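Local coordinates for tonb-dependent siderophore receptor (Acinetobacter baumannii, PDB 5FP1), which probably binds iron-chelating siderophores at the outer membrane as the initial step of TonB-dependent iron uptake, possibly including ferric enterobactin with micromolar affinity, at residues D167-K170 with I176-R179; T40-S45 with S487-A492. One frame throughout, in Å; residues are numbered along the deposited sequence.

Both contacts involve strands of the β-barrel wall, but at places well apart: their centres are 36 Å from each other and their nearest atoms about 19 Å. Contact 1 is local, joining strands 161-171 and 177-188 of one barrel hairpin. Contact 2 brings together segments separated by 441 residues, the turn leading into plug strand 43-47 and barrel strand 482-493, so that contact 1 falls inside the loop of chain it closes. One contact thus knits neighbouring wall strands, while the other is one of the places where the plug meets the inner wall, the two-domain construction of a TonB-dependent receptor.

Contact 1: D167-K170 with I176-R179; sequences DGNK and IAAR
Arg179 reaches diagonally over the hairpin formed by strands 161-171 and 177-188 to grip Asp167 side-on. Its NE donates to Asp167 OD1 at 2.9 Å, and the NH2 of Arg179 meets Asp167 OD2 at 2.6 Å with an almost straight N-H...O angle of 176°. Each carboxylate oxygen accepts through its syn lone pair, and the two planar groups lie within 9° of coplanar, making a bidentate salt bridge. The arginine is extended from CB out to NE, with CG trans to the backbone N (chi1 -175°), which carries the guanidinium two residues along the opposite strand.

Asn169 stands directly across from Arg179 as a non-hydrogen-bonded antiparallel pair. Its amide is perpendicular to the guanidinium, and Asn169 OD1 rests 3.4 Å from Arg179 CB, beside the aliphatic stem; the amide nitrogen donates to Lys145 O. Next to this pair, Lys170 and Ala178 form a hydrogen-bonded one, with Lys170 N to Ala178 O at 2.8 Å and Ala178 N to Lys170 O at 3.0 Å. Between these pairs Asn169 CA makes a CA-H...O contact of 3.3 Å with Ala178 O; on the far side of the Asn169-Arg179 pair, Arg179 CA lies 3.1 Å from Gly168 O.

Arg179 NH1 is taken by Val143 O, so the linker leading from plug to barrel shares the same arginine. With two bonds to a buried carboxylate and another to a carbonyl, the guanidinium is fixed in rotation, and the paired charges probably keep both groups ionised within the protein.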
# COMPACT_ATOMS: atom_id res chain seq x y z
N ASP A 167 -10.62 -3.85 22.10
CA ASP A 167 -11.33 -4.69 21.12
C ASP A 167 -12.26 -5.64 21.92
O ASP A 167 -11.78 -6.54 22.59
CB ASP A 167 -10.31 -5.49 20.32
CG ASP A 167 -10.94 -6.34 19.21
OD1 ASP A 167 -12.16 -6.26 19.01
OD2 ASP A 167 -10.19 -7.11 18.54
N GLY A 168 -13.55 -5.41 21.86
CA GLY A 168 -14.52 -6.24 22.60
C GLY A 168 -15.52 -6.88 21.66
O GLY A 168 -16.02 -6.24 20.74
N ASN A 169 -15.81 -8.16 21.91
CA ASN A 169 -16.76 -8.92 21.10
C ASN A 169 -17.75 -9.67 22.03
O ASN A 169 -17.33 -10.41 22.91
CB ASN A 169 -15.98 -9.92 20.26
CG ASN A 169 -16.85 -10.67 19.27
OD1 ASN A 169 -16.92 -10.30 18.11
ND2 ASN A 169 -17.50 -11.73 19.72
N LYS A 170 -19.03 -9.45 21.82
CA LYS A 170 -20.08 -10.06 22.65
C LYS A 170 -20.95 -10.96 21.78
O LYS A 170 -21.58 -10.50 20.84
CB LYS A 170 -20.92 -8.96 23.30
CG LYS A 170 -21.73 -9.41 24.50
CD LYS A 170 -22.57 -8.26 25.04
CE LYS A 170 -21.92 -7.53 26.21
NZ LYS A 170 -22.01 -8.32 27.47
N ILE A 176 -26.28 -14.01 17.08
CA ILE A 176 -25.93 -12.58 16.94
C ILE A 176 -24.70 -12.32 17.76
O ILE A 176 -24.57 -12.78 18.91
CB ILE A 176 -27.09 -11.67 17.39
CG1 ILE A 176 -28.36 -12.00 16.62
CG2 ILE A 176 -26.73 -10.20 17.17
CD1 ILE A 176 -29.53 -11.07 16.90
N ALA A 177 -23.74 -11.62 17.16
CA ALA A 177 -22.59 -11.13 17.90
C ALA A 177 -22.23 -9.72 17.44
O ALA A 177 -22.53 -9.35 16.32
CB ALA A 177 -21.42 -12.06 17.74
N ALA A 178 -21.65 -8.92 18.33
CA ALA A 178 -21.29 -7.54 18.03
C ALA A 178 -19.89 -7.30 18.52
O ALA A 178 -19.45 -7.91 19.49
CB ALA A 178 -22.26 -6.56 18.67
N ARG A 179 -19.15 -6.45 17.81
CA ARG A 179 -17.74 -6.23 18.11
C ARG A 179 -17.44 -4.74 17.92
O ARG A 179 -18.06 -4.08 17.10
CB ARG A 179 -16.87 -7.06 17.19
CG ARG A 179 -15.40 -6.99 17.49
CD ARG A 179 -14.62 -7.86 16.54
NE ARG A 179 -13.22 -7.95 16.91
CZ ARG A 179 -12.38 -8.86 16.43
NH1 ARG A 179 -12.80 -9.75 15.54
NH2 ARG A 179 -11.12 -8.87 16.84

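Contact 2: T40-S45 with S487-A492; sequences TPKSVS and SYATSA
Ser487, on the inner wall of the β-barrel, hydrogen-bonds to Pro41 of the plug that fills the barrel, an arrangement belonging to the TonB-dependent receptor fold. The donor is the hydroxyl: Ser487 OG lies 2.8 Å from Pro41 O and approaches with a C=O...O angle of 152°, tilted out of the carbonyl plane. A chi1 of 70° sets OG between the backbone N and the carbonyl carbon of Ser487, which turns the hydroxyl toward the Pro41 carbonyl. The two side chains also meet through their first carbons, Pro41 CB and Ser487 CB being 4.1 Å apart.

Lys42 makes the second touch. Its chain runs extended as far as CE, and a bend at the last torsion (chi4 78°) turns NZ to the side, bringing the ammonium alongside the methyl of Ala489, which also points toward the plug; Lys42 NZ lies 3.6 Å from Ala489 CB. This is a van der Waals neighbour for the charged group, whose hydrogen-bond partner is Ser123 O in the plug. Tyr488, between the two contacting wall residues, projects the other way and touches a bound C8E detergent molecule, consistent with a membrane-facing surface.

Further out, the backbone presents the Pro41 carbonyl. Pro41 is the centre of an inverse gamma turn, closed by a weak bond from Lys42 N to Thr40 O, after which the chain enters strand 43-47 and pairs with plug strand 114-121. The Pro41 ring also lies against Tyr485 and Thr475 of the wall. The adjoining barrel strand 518-531 holds both the turn and the residue after it: Glu524 OE2 accepts from Ser43 OG, and Lys528 NZ donates to both Thr40 O and Lys42 O.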
# COMPACT_ATOMS: atom_id res chain seq x y z
N THR A 40 -2.48 -22.90 -4.86
CA THR A 40 -2.81 -21.76 -5.71
C THR A 40 -1.59 -21.43 -6.55
O THR A 40 -0.51 -21.26 -6.01
CB THR A 40 -3.25 -20.57 -4.82
OG1 THR A 40 -4.43 -20.92 -4.08
CG2 THR A 40 -3.50 -19.31 -5.66
N PRO A 41 -1.74 -21.39 -7.89
CA PRO A 41 -0.61 -21.17 -8.78
C PRO A 41 -0.29 -19.68 -8.97
O PRO A 41 -0.30 -19.15 -10.09
CB PRO A 41 -1.08 -21.83 -10.08
CG PRO A 41 -2.57 -21.61 -10.06
CD PRO A 41 -2.98 -21.71 -8.63
N LYS A 42 -0.01 -19.02 -7.85
CA LYS A 42 0.20 -17.58 -7.82
C LYS A 42 0.92 -17.27 -6.53
O LYS A 42 0.72 -17.96 -5.53
CB LYS A 42 -1.15 -16.86 -7.85
CG LYS A 42 -1.09 -15.41 -8.30
CD LYS A 42 -2.49 -14.86 -8.56
CE LYS A 42 -2.42 -13.56 -9.33
NZ LYS A 42 -2.17 -13.81 -10.78
N SER A 43 1.77 -16.25 -6.54
CA SER A 43 2.45 -15.85 -5.31
C SER A 43 1.57 -14.98 -4.46
O SER A 43 1.05 -13.94 -4.91
CB SER A 43 3.73 -15.11 -5.64
OG SER A 43 4.61 -15.94 -6.39
N VAL A 44 1.40 -15.39 -3.21
CA VAL A 44 0.61 -14.62 -2.23
C VAL A 44 1.36 -14.69 -0.91
O VAL A 44 1.79 -15.78 -0.49
CB VAL A 44 -0.77 -15.24 -2.01
CG1 VAL A 44 -1.60 -14.40 -1.03
CG2 VAL A 44 -1.52 -15.41 -3.31
N SER A 45 1.63 -13.52 -0.31
CA SER A 45 2.21 -13.45 1.03
C SER A 45 1.16 -12.91 1.99
O SER A 45 0.47 -11.93 1.69
CB SER A 45 3.40 -12.50 1.07
OG SER A 45 4.51 -13.01 0.36
N SER A 487 1.90 -20.67 -14.40
CA SER A 487 0.71 -19.86 -14.62
C SER A 487 0.97 -18.62 -15.44
O SER A 487 2.09 -18.14 -15.56
CB SER A 487 0.05 -19.49 -13.29
OG SER A 487 0.86 -18.57 -12.57
N TYR A 488 -0.11 -18.14 -16.02
CA TYR A 488 -0.10 -16.93 -16.82
C TYR A 488 -1.30 -16.08 -16.43
O TYR A 488 -2.41 -16.57 -16.31
CB TYR A 488 -0.15 -17.29 -18.30
CG TYR A 488 -0.18 -16.09 -19.21
CD1 TYR A 488 0.95 -15.35 -19.46
CD2 TYR A 488 -1.38 -15.68 -19.77
CE1 TYR A 488 0.91 -14.24 -20.29
CE2 TYR A 488 -1.43 -14.57 -20.59
CZ TYR A 488 -0.29 -13.85 -20.85
OH TYR A 488 -0.38 -12.74 -21.67
N ALA A 489 -1.09 -14.78 -16.28
CA ALA A 489 -2.19 -13.87 -15.90
C ALA A 489 -1.95 -12.50 -16.50
O ALA A 489 -0.78 -12.08 -16.67
CB ALA A 489 -2.30 -13.77 -14.38
N THR A 490 -3.04 -11.83 -16.85
CA THR A 490 -2.94 -10.53 -17.48
C THR A 490 -3.47 -9.42 -16.58
O THR A 490 -4.16 -9.65 -15.57
CB THR A 490 -3.69 -10.48 -18.83
OG1 THR A 490 -5.11 -10.65 -18.64
CG2 THR A 490 -3.16 -11.54 -19.80
N SER A 491 -3.15 -8.20 -17.00
CA SER A 491 -3.65 -7.00 -16.36
C SER A 491 -3.86 -5.91 -17.39
O SER A 491 -3.18 -5.87 -18.40
CB SER A 491 -2.65 -6.54 -15.29
OG SER A 491 -2.87 -5.18 -14.92
N ALA A 492 -4.82 -5.03 -17.12
CA ALA A 492 -5.08 -3.84 -17.92
C ALA A 492 -5.27 -2.66 -16.94
O ALA A 492 -5.84 -2.82 -15.85
CB ALA A 492 -6.32 -4.03 -18.78